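Local coordinates for protein receptor-type adenylate cyclase gresag 4.1 (Trypanosoma brucei, PDB 1FX2) that converts ATP into 3',5'-cyclic AMP and diphosphate through its class III adenylyl cyclase domain, with magnesium as cofactor, at residues A[115-120]-A[131-136]; A[145-148]-A[153-156]; A[181-186]-A[194-199]. One frame throughout, in Å; residues are numbered along the deposited sequence.

Interaction 1 of 3, residues A[115-120]-A[131-136]. With SO4 (sulfate ion), chain B.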
loop_
_atom_site.group_PDB
_atom_site.type_symbol
_atom_site.label_atom_id
_atom_site.label_comp_id
_atom_site.label_asym_id
_atom_site.label_seq_id
_atom_site.Cartn_x
_atom_site.Cartn_y
_atom_site.Cartn_z
ATOM N N PRO A 115 -21.754 -12.422 -3.521
ATOM C CA PRO A 115 -20.922 -13.622 -3.502
ATOM C C PRO A 115 -19.879 -13.558 -4.608
ATOM O O PRO A 115 -20.212 -13.437 -5.785
ATOM C CB PRO A 115 -21.933 -14.735 -3.840
ATOM C CG PRO A 115 -23.271 -14.220 -3.157
ATOM C CD PRO A 115 -23.188 -12.774 -3.642
ATOM N N PRO A 116 -18.571 -13.720 -4.265
ATOM C CA PRO A 116 -17.578 -13.679 -5.331
ATOM C C PRO A 116 -17.596 -14.982 -6.153
ATOM O O PRO A 116 -17.269 -14.936 -7.347
ATOM C CB PRO A 116 -16.212 -13.639 -4.554
ATOM C CG PRO A 116 -16.614 -12.966 -3.250
ATOM C CD PRO A 116 -17.984 -13.575 -2.915
ATOM N N THR A 117 -17.917 -16.136 -5.580
ATOM C CA THR A 117 -17.788 -17.376 -6.305
ATOM C C THR A 117 -19.019 -18.259 -6.415
ATOM O O THR A 117 -19.101 -19.110 -7.315
ATOM C CB THR A 117 -16.674 -18.331 -5.678
ATOM O OG1 THR A 117 -17.193 -18.998 -4.509
ATOM C CG2 THR A 117 -15.434 -17.516 -5.292
ATOM N N ALA A 118 -20.020 -17.984 -5.560
ATOM C CA ALA A 118 -21.124 -18.926 -5.502
ATOM C C ALA A 118 -21.916 -19.055 -6.736
ATOM O O ALA A 118 -22.536 -20.147 -6.924
ATOM C CB ALA A 118 -22.090 -18.500 -4.339
ATOM N N HIS A 119 -21.882 -18.024 -7.565
ATOM C CA HIS A 119 -22.758 -18.131 -8.760
ATOM C C HIS A 119 -21.949 -18.320 -10.043
ATOM O O HIS A 119 -22.477 -18.161 -11.147
ATOM C CB HIS A 119 -23.692 -16.915 -8.859
ATOM C CG HIS A 119 -24.547 -16.669 -7.633
ATOM N ND1 HIS A 119 -25.210 -17.651 -6.952
ATOM C CD2 HIS A 119 -24.755 -15.515 -6.974
ATOM C CE1 HIS A 119 -25.818 -17.102 -5.904
ATOM N NE2 HIS A 119 -25.551 -15.811 -5.901
ATOM N N MET A 120 -20.664 -18.619 -9.917
ATOM C CA MET A 120 -19.875 -18.909 -11.099
ATOM C C MET A 120 -20.262 -20.240 -11.769
ATOM O O MET A 120 -20.346 -21.272 -11.100
ATOM C CB MET A 120 -18.361 -19.046 -10.670
ATOM C CG MET A 120 -17.645 -17.755 -10.428
ATOM S SD MET A 120 -16.042 -18.025 -9.750
ATOM C CE MET A 120 -15.360 -16.473 -9.884
ATOM N N GLY A 131 -11.360 -26.798 -3.172
ATOM C CA GLY A 131 -10.920 -27.272 -1.887
ATOM C C GLY A 131 -10.756 -26.247 -0.795
ATOM O O GLY A 131 -11.444 -25.231 -0.777
ATOM N N LEU A 132 -9.908 -26.571 0.201
ATOM C CA LEU A 132 -9.728 -25.646 1.346
ATOM C C LEU A 132 -9.230 -24.283 0.875
ATOM O O LEU A 132 -8.303 -24.218 0.046
ATOM C CB LEU A 132 -8.658 -26.286 2.286
ATOM C CG LEU A 132 -9.075 -27.596 2.908
ATOM C CD1 LEU A 132 -7.833 -28.092 3.696
ATOM C CD2 LEU A 132 -10.315 -27.489 3.847
ATOM N N ARG A 133 -9.796 -23.216 1.401
ATOM C CA ARG A 133 -9.357 -21.858 1.000
ATOM C C ARG A 133 -8.504 -21.276 2.139
ATOM O O ARG A 133 -8.994 -21.121 3.296
ATOM C CB ARG A 133 -10.621 -20.979 0.761
ATOM C CG ARG A 133 -11.460 -21.413 -0.424
ATOM C CD ARG A 133 -12.692 -20.537 -0.533
ATOM N NE ARG A 133 -13.515 -21.034 -1.676
ATOM C CZ ARG A 133 -14.556 -20.331 -2.120
ATOM N NH1 ARG A 133 -14.888 -19.180 -1.550
ATOM N NH2 ARG A 133 -15.313 -20.856 -3.089
ATOM N N VAL A 134 -7.252 -21.040 1.847
ATOM C CA VAL A 134 -6.277 -20.672 2.906
ATOM C C VAL A 134 -5.997 -19.182 2.721
ATOM O O VAL A 134 -5.761 -18.695 1.607
ATOM C CB VAL A 134 -4.991 -21.427 2.598
ATOM C CG1 VAL A 134 -3.884 -21.024 3.613
ATOM C CG2 VAL A 134 -5.235 -22.938 2.772
ATOM N N ARG A 135 -6.139 -18.464 3.858
ATOM C CA ARG A 135 -5.739 -17.033 3.888
ATOM C C ARG A 135 -4.310 -16.935 4.330
ATOM O O ARG A 135 -3.828 -17.747 5.133
ATOM C CB ARG A 135 -6.650 -16.220 4.844
ATOM C CG ARG A 135 -6.697 -16.744 6.234
ATOM C CD ARG A 135 -7.415 -15.635 7.144
ATOM N NE ARG A 135 -7.513 -16.098 8.505
ATOM C CZ ARG A 135 -8.560 -16.764 8.940
ATOM N NH1 ARG A 135 -9.597 -17.020 8.107
ATOM N NH2 ARG A 135 -8.594 -17.189 10.219
ATOM N N VAL A 136 -3.579 -15.966 3.745
ATOM C CA VAL A 136 -2.145 -15.831 4.041
ATOM C C VAL A 136 -1.792 -14.364 4.234
ATOM O O VAL A 136 -2.288 -13.487 3.454
ATOM C CB VAL A 136 -1.335 -16.350 2.808
ATOM C CG1 VAL A 136 0.184 -16.310 3.070
ATOM C CG2 VAL A 136 -1.729 -17.833 2.473
HETATM S S SO4 B . -12.465 -17.753 10.395
HETATM O O1 SO4 B . -13.698 -18.387 10.794
HETATM O O2 SO4 B . -11.303 -18.217 11.161
HETATM O O3 SO4 B . -12.268 -17.924 8.979
HETATM O O4 SO4 B . -12.631 -16.297 10.640
#

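Interaction 2 of 3, residues A[145-148]-A[153-156]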
loop_
_atom_site.group_PDB
_atom_site.type_symbol
_atom_site.label_atom_id
_atom_site.label_comp_id
_atom_site.label_asym_id
_atom_site.label_seq_id
_atom_site.Cartn_x
_atom_site.Cartn_y
_atom_site.Cartn_z
ATOM N N ILE A 145 14.398 -12.387 18.337
ATOM C CA ILE A 145 14.626 -13.758 18.039
ATOM C C ILE A 145 15.114 -14.507 19.286
ATOM O O ILE A 145 16.056 -14.026 19.931
ATOM C CB ILE A 145 15.693 -13.863 16.963
ATOM C CG1 ILE A 145 15.317 -13.003 15.734
ATOM C CG2 ILE A 145 15.895 -15.318 16.628
ATOM C CD1 ILE A 145 16.303 -13.175 14.441
ATOM N N ARG A 146 14.555 -15.691 19.553
ATOM C CA ARG A 146 14.910 -16.536 20.702
ATOM C C ARG A 146 15.022 -17.986 20.356
ATOM O O ARG A 146 14.299 -18.495 19.503
ATOM C CB ARG A 146 13.848 -16.406 21.774
ATOM C CG ARG A 146 13.654 -15.009 22.176
ATOM C CD ARG A 146 12.683 -14.862 23.318
ATOM N NE ARG A 146 12.660 -13.472 23.777
ATOM C CZ ARG A 146 11.608 -12.865 24.325
ATOM N NH1 ARG A 146 10.447 -13.498 24.500
ATOM N NH2 ARG A 146 11.730 -11.609 24.705
ATOM N N HIS A 147 15.851 -18.704 21.102
ATOM C CA HIS A 147 15.975 -20.096 20.817
ATOM C C HIS A 147 15.391 -20.836 21.969
ATOM O O HIS A 147 15.507 -20.392 23.104
ATOM C CB HIS A 147 17.449 -20.457 20.708
ATOM C CG HIS A 147 17.697 -21.927 20.678
ATOM N ND1 HIS A 147 18.042 -22.652 21.800
ATOM C CD2 HIS A 147 17.683 -22.799 19.653
ATOM C CE1 HIS A 147 18.247 -23.912 21.456
ATOM N NE2 HIS A 147 18.036 -24.028 20.157
ATOM N N ASP A 148 14.678 -21.891 21.570
ATOM C CA ASP A 148 13.947 -22.958 22.298
ATOM C C ASP A 148 12.621 -22.958 23.059
ATOM O O ASP A 148 11.606 -23.353 22.493
ATOM C CB ASP A 148 14.903 -23.973 22.948
ATOM C CG ASP A 148 15.553 -23.474 24.236
ATOM O OD1 ASP A 148 14.875 -23.471 25.295
ATOM O OD2 ASP A 148 16.775 -23.152 24.209
ATOM N N GLY A 153 13.987 -25.126 19.064
ATOM C CA GLY A 153 13.713 -24.399 17.822
ATOM C C GLY A 153 13.780 -22.914 18.047
ATOM O O GLY A 153 13.993 -22.422 19.155
ATOM N N TYR A 154 13.649 -22.157 16.962
ATOM C CA TYR A 154 13.630 -20.726 17.096
ATOM C C TYR A 154 12.241 -20.110 16.998
ATOM O O TYR A 154 11.389 -20.651 16.357
ATOM C CB TYR A 154 14.485 -20.036 16.012
ATOM C CG TYR A 154 15.950 -20.246 16.209
ATOM C CD1 TYR A 154 16.539 -21.445 15.821
ATOM C CD2 TYR A 154 16.715 -19.240 16.768
ATOM C CE1 TYR A 154 17.911 -21.653 16.006
ATOM C CE2 TYR A 154 18.092 -19.441 16.958
ATOM C CZ TYR A 154 18.645 -20.652 16.564
ATOM O OH TYR A 154 20.001 -20.866 16.723
ATOM N N ASP A 155 12.032 -19.033 17.711
ATOM C CA ASP A 155 10.781 -18.293 17.714
ATOM C C ASP A 155 11.022 -16.813 17.563
ATOM O O ASP A 155 12.147 -16.298 17.766
ATOM C CB ASP A 155 9.975 -18.577 18.971
ATOM C CG ASP A 155 8.420 -18.539 18.719
ATOM O OD1 ASP A 155 7.861 -17.867 17.769
ATOM O OD2 ASP A 155 7.747 -19.206 19.535
ATOM N N TYR A 156 9.948 -16.104 17.243
ATOM C CA TYR A 156 10.018 -14.696 16.917
ATOM C C TYR A 156 8.979 -13.925 17.608
ATOM O O TYR A 156 7.822 -14.307 17.530
ATOM C CB TYR A 156 9.919 -14.542 15.365
ATOM C CG TYR A 156 10.942 -15.418 14.645
ATOM C CD1 TYR A 156 10.741 -16.806 14.419
ATOM C CD2 TYR A 156 12.190 -14.911 14.313
ATOM C CE1 TYR A 156 11.721 -17.632 13.928
ATOM C CE2 TYR A 156 13.171 -15.700 13.799
ATOM C CZ TYR A 156 12.976 -17.100 13.606
ATOM O OH TYR A 156 13.951 -17.922 13.183
#

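Interaction 3 of 3, residues A[181-186]-A[194-199]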
loop_
_atom_site.group_PDB
_atom_site.type_symbol
_atom_site.label_atom_id
_atom_site.label_comp_id
_atom_site.label_asym_id
_atom_site.label_seq_id
_atom_site.Cartn_x
_atom_site.Cartn_y
_atom_site.Cartn_z
ATOM N N ALA A 181 5.930 -3.127 3.743
ATOM C CA ALA A 181 7.254 -3.470 4.165
ATOM C C ALA A 181 7.795 -4.677 3.512
ATOM O O ALA A 181 8.904 -4.715 3.007
ATOM C CB ALA A 181 7.333 -3.580 5.714
ATOM N N ALA A 182 6.918 -5.731 3.408
ATOM C CA ALA A 182 7.388 -6.917 2.735
ATOM C C ALA A 182 7.587 -6.641 1.242
ATOM O O ALA A 182 8.543 -7.139 0.644
ATOM C CB ALA A 182 6.343 -8.044 2.910
ATOM N N TYR A 183 6.660 -5.944 0.606
ATOM C CA TYR A 183 6.747 -5.670 -0.838
ATOM C C TYR A 183 8.027 -4.922 -1.139
ATOM O O TYR A 183 8.765 -5.354 -2.042
ATOM C CB TYR A 183 5.538 -4.857 -1.275
ATOM C CG TYR A 183 5.514 -4.596 -2.770
ATOM C CD1 TYR A 183 5.351 -5.681 -3.632
ATOM C CD2 TYR A 183 5.610 -3.329 -3.313
ATOM C CE1 TYR A 183 5.316 -5.492 -5.016
ATOM C CE2 TYR A 183 5.543 -3.143 -4.715
ATOM C CZ TYR A 183 5.408 -4.233 -5.536
ATOM O OH TYR A 183 5.384 -4.040 -6.941
ATOM N N MET A 184 8.403 -3.900 -0.340
ATOM C CA MET A 184 9.597 -3.166 -0.675
ATOM C C MET A 184 10.864 -3.845 -0.145
ATOM O O MET A 184 11.977 -3.354 -0.477
ATOM C CB MET A 184 9.367 -1.569 -0.490
ATOM C CG MET A 184 8.704 -0.779 -1.892
ATOM S SD MET A 184 9.400 -0.924 -3.096
ATOM C CE MET A 184 10.908 -0.065 -2.618
ATOM N N SER A 185 10.766 -4.976 0.586
ATOM C CA SER A 185 11.931 -5.788 0.997
ATOM C C SER A 185 12.437 -6.595 -0.179
ATOM O O SER A 185 13.494 -7.246 -0.115
ATOM C CB SER A 185 11.617 -6.650 2.196
ATOM O OG SER A 185 11.357 -5.801 3.281
ATOM N N LEU A 186 11.566 -6.797 -1.165
ATOM C CA LEU A 186 11.946 -7.538 -2.345
ATOM C C LEU A 186 12.816 -6.633 -3.196
ATOM O O LEU A 186 12.636 -5.399 -3.203
ATOM C CB LEU A 186 10.687 -7.801 -3.201
ATOM C CG LEU A 186 9.651 -8.662 -2.480
ATOM C CD1 LEU A 186 8.339 -8.698 -3.313
ATOM C CD2 LEU A 186 10.180 -10.038 -2.306
ATOM N N ILE A 194 6.417 -10.568 -9.888
ATOM C CA ILE A 194 5.147 -10.825 -9.223
ATOM C C ILE A 194 4.154 -9.781 -9.706
ATOM O O ILE A 194 4.544 -8.717 -10.212
ATOM C CB ILE A 194 5.228 -10.832 -7.701
ATOM C CG1 ILE A 194 5.800 -9.525 -7.181
ATOM C CG2 ILE A 194 6.059 -12.024 -7.223
ATOM C CD1 ILE A 194 5.712 -9.408 -5.713
ATOM N N ASP A 195 2.878 -10.028 -9.403
ATOM C CA ASP A 195 1.742 -9.266 -9.768
ATOM C C ASP A 195 0.984 -8.900 -8.480
ATOM O O ASP A 195 0.504 -9.827 -7.819
ATOM C CB ASP A 195 0.885 -10.255 -10.623
ATOM C CG ASP A 195 -0.390 -9.662 -11.207
ATOM O OD1 ASP A 195 -0.972 -8.634 -10.758
ATOM O OD2 ASP A 195 -0.938 -10.378 -12.097
ATOM N N VAL A 196 1.023 -7.634 -8.088
ATOM C CA VAL A 196 0.265 -7.166 -6.896
ATOM C C VAL A 196 -0.819 -6.136 -7.225
ATOM O O VAL A 196 -0.740 -5.401 -8.235
ATOM C CB VAL A 196 1.173 -6.606 -5.775
ATOM C CG1 VAL A 196 2.206 -7.665 -5.313
ATOM C CG2 VAL A 196 1.840 -5.285 -6.207
ATOM N N THR A 197 -1.815 -6.060 -6.363
ATOM C CA THR A 197 -2.871 -5.053 -6.460
ATOM C C THR A 197 -2.881 -4.296 -5.145
ATOM O O THR A 197 -2.934 -4.910 -4.045
ATOM C CB THR A 197 -4.191 -5.697 -6.642
ATOM O OG1 THR A 197 -4.172 -6.387 -7.907
ATOM C CG2 THR A 197 -5.325 -4.605 -6.616
ATOM N N ALA A 198 -2.682 -2.964 -5.192
ATOM C CA ALA A 198 -2.757 -2.178 -3.975
ATOM C C ALA A 198 -4.144 -2.157 -3.392
ATOM O O ALA A 198 -5.115 -1.911 -4.098
ATOM C CB ALA A 198 -2.335 -0.682 -4.259
ATOM N N LEU A 199 -4.228 -2.335 -2.073
ATOM C CA LEU A 199 -5.495 -2.281 -1.424
ATOM C C LEU A 199 -5.554 -1.030 -0.504
ATOM O O LEU A 199 -6.520 -0.910 0.234
ATOM C CB LEU A 199 -5.769 -3.606 -0.642
ATOM C CG LEU A 199 -5.830 -4.920 -1.487
ATOM C CD1 LEU A 199 -6.167 -6.132 -0.612
ATOM C CD2 LEU A 199 -6.809 -4.914 -2.608
HETATM O O HOH W 1 5.087 -6.143 -8.387
#

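Interaction 1 of 3, residues A[115-120]-A[131-136]
The buried arginine R133, which lines the pocket that holds a bound dithiothreitol in this cyclase domain, meets T117 from a turn. T117 begins a type I beta turn that ends at M120. The two side chains come from opposite directions and join by a single hydrogen bond. R133 NH2 gives it to T117 OG1 at 3.0 Å, with an N-H...O angle of 160°. The hydroxyl sits at the edge of the guanidinium, 14° out of its plane. The arginine chain is fully extended from CG to NE (chi2 178°), which carries the charged end the whole way to the turn. T117 CG2 is also near, 4.0 Å from R133 NH2. E103 ties the two partners together: it forms a salt bridge with R133 NH1 and a hydrogen bond with T117 OG1. Y125 OH is a second partner of R133 NH2, and W129 makes a cation-pi contact with the same arginine. R135 NH1 donates to O3 of a sulfate, probably from the crystallisation liquor, which S22 N and R228 NH1 also hold. The T117-R133 contact joins the loop between helices 94-109 and 122-128 to the residue leading into strand 134-141 of the central sheet.

Interaction 2 of 3, residues A[145-148]-A[153-156]
H147 and Y154 face each other across a two-stranded antiparallel hairpin as a non-hydrogen-bonded pair. Their rings form a T-shaped stack. The edge of H147 points at one face of Y154, with the centroids 5.1 Å apart and the planes at 66°. The closest ring atom is H147 CD2, which stands 3.8 Å above the tyrosine plane, near the rim. H147 CB also touches Y154 CE2. The imidazole is swung away from its own backbone N (chi1 169°), and this brings CD2 over the phenol. Y154 CG lies beside its backbone N, anti to the carbonyl carbon (chi1 -71°), which sets the ring against H147. On the other edge of the imidazole, ND1 makes a weak hydrogen bond to D148 OD2.

I145 and Y156 form the next pair on the same face. They lie side by side, and I145 CG1 is 3.9 Å from Y156 CD2. The other branch, CG2, touches both tyrosines: Y156 CE2 and, at 4.0 Å, Y154 CD2. Y156 OH bonds to the carbonyl of P6.

R146 and D155 occupy the opposite face. Their ends lead apart: R146 bridges to D144, and D155 OD2 to K58. D155 OD1 accepts the backbone N-H of Y156 on its anti side. The backbones of this pair are joined both ways, R146 N to D155 O at 3.1 Å and D155 N to R146 O at 2.9 Å. D148 N also donates to G153 O at 2.6 Å.

The chemistry is therefore divided by face. Aromatic and aliphatic groups share one side, charged groups take the other, and the main chain supplies the direct hydrogen bonds between the strands.

Interaction 3 of 3, residues A[181-186]-A[194-199]
A short helix and the edge strand of the central sheet meet here through Y183 and V196, with the loop residues L186 and I194 beside them. Y183 belongs to helix 180-184, and V196 lies in strand 196-202, outermost in the seven-stranded sheet of this chain. The contact is apolar, apart from one water. Y183 is directed toward V196 by its first torsion, with CG opposite the backbone N (chi1 -177°). V196 CG2 meets the ring obliquely, 3.7 Å from Y183 CE1, and V196 CG1 is 3.8 Å from the same atom. I194 CD1 comes instead to the ring edge, near its plane, 4.0 Å from Y183 CE1. That methyl also meets L186 CD1 tip to tip at 3.6 Å. The extended end of I194 (chi2 171°) puts CD1 where it touches both residues.

The phenol oxygen is bridged to the main chain. A water lies 2.6 Å from Y183 OH, at the ring edge and in its plane, and donates to I194 O at 3.2 Å.

Other elements close around the group. L186 packs on P71 and F72, and I194 on V75, all from helix 71-87. V196 and I194 rest on strand 211-216. H87 of the second subunit makes an edge-to-face stack with Y183. This is helix-on-sheet packing of the alpha/beta class III cyclase fold, with short helices between strands 176-179 and 196-202.

The three contacts follow one another along the chain without overlap, all in the adenylyl cyclase catalytic domain. Interactions 1 and 3 both reach the central mixed sheet. Interaction 1 leads into strand 134-141, and interaction 3 uses the outermost strand 196-202; their centres are 22 Å apart. Interaction 2 is the small hairpin that follows strand 134-141. Its centre is 35 Å from that of interaction 1, on the other side of the chain's centre, and 27 Å from that of interaction 3. None touches another. Interaction 1 lies near the predicted magnesium site, with the R133 side chain about 10 Å from those of D19 and D62. Interaction 2 is at the surface, and interaction 3 borders the second subunit.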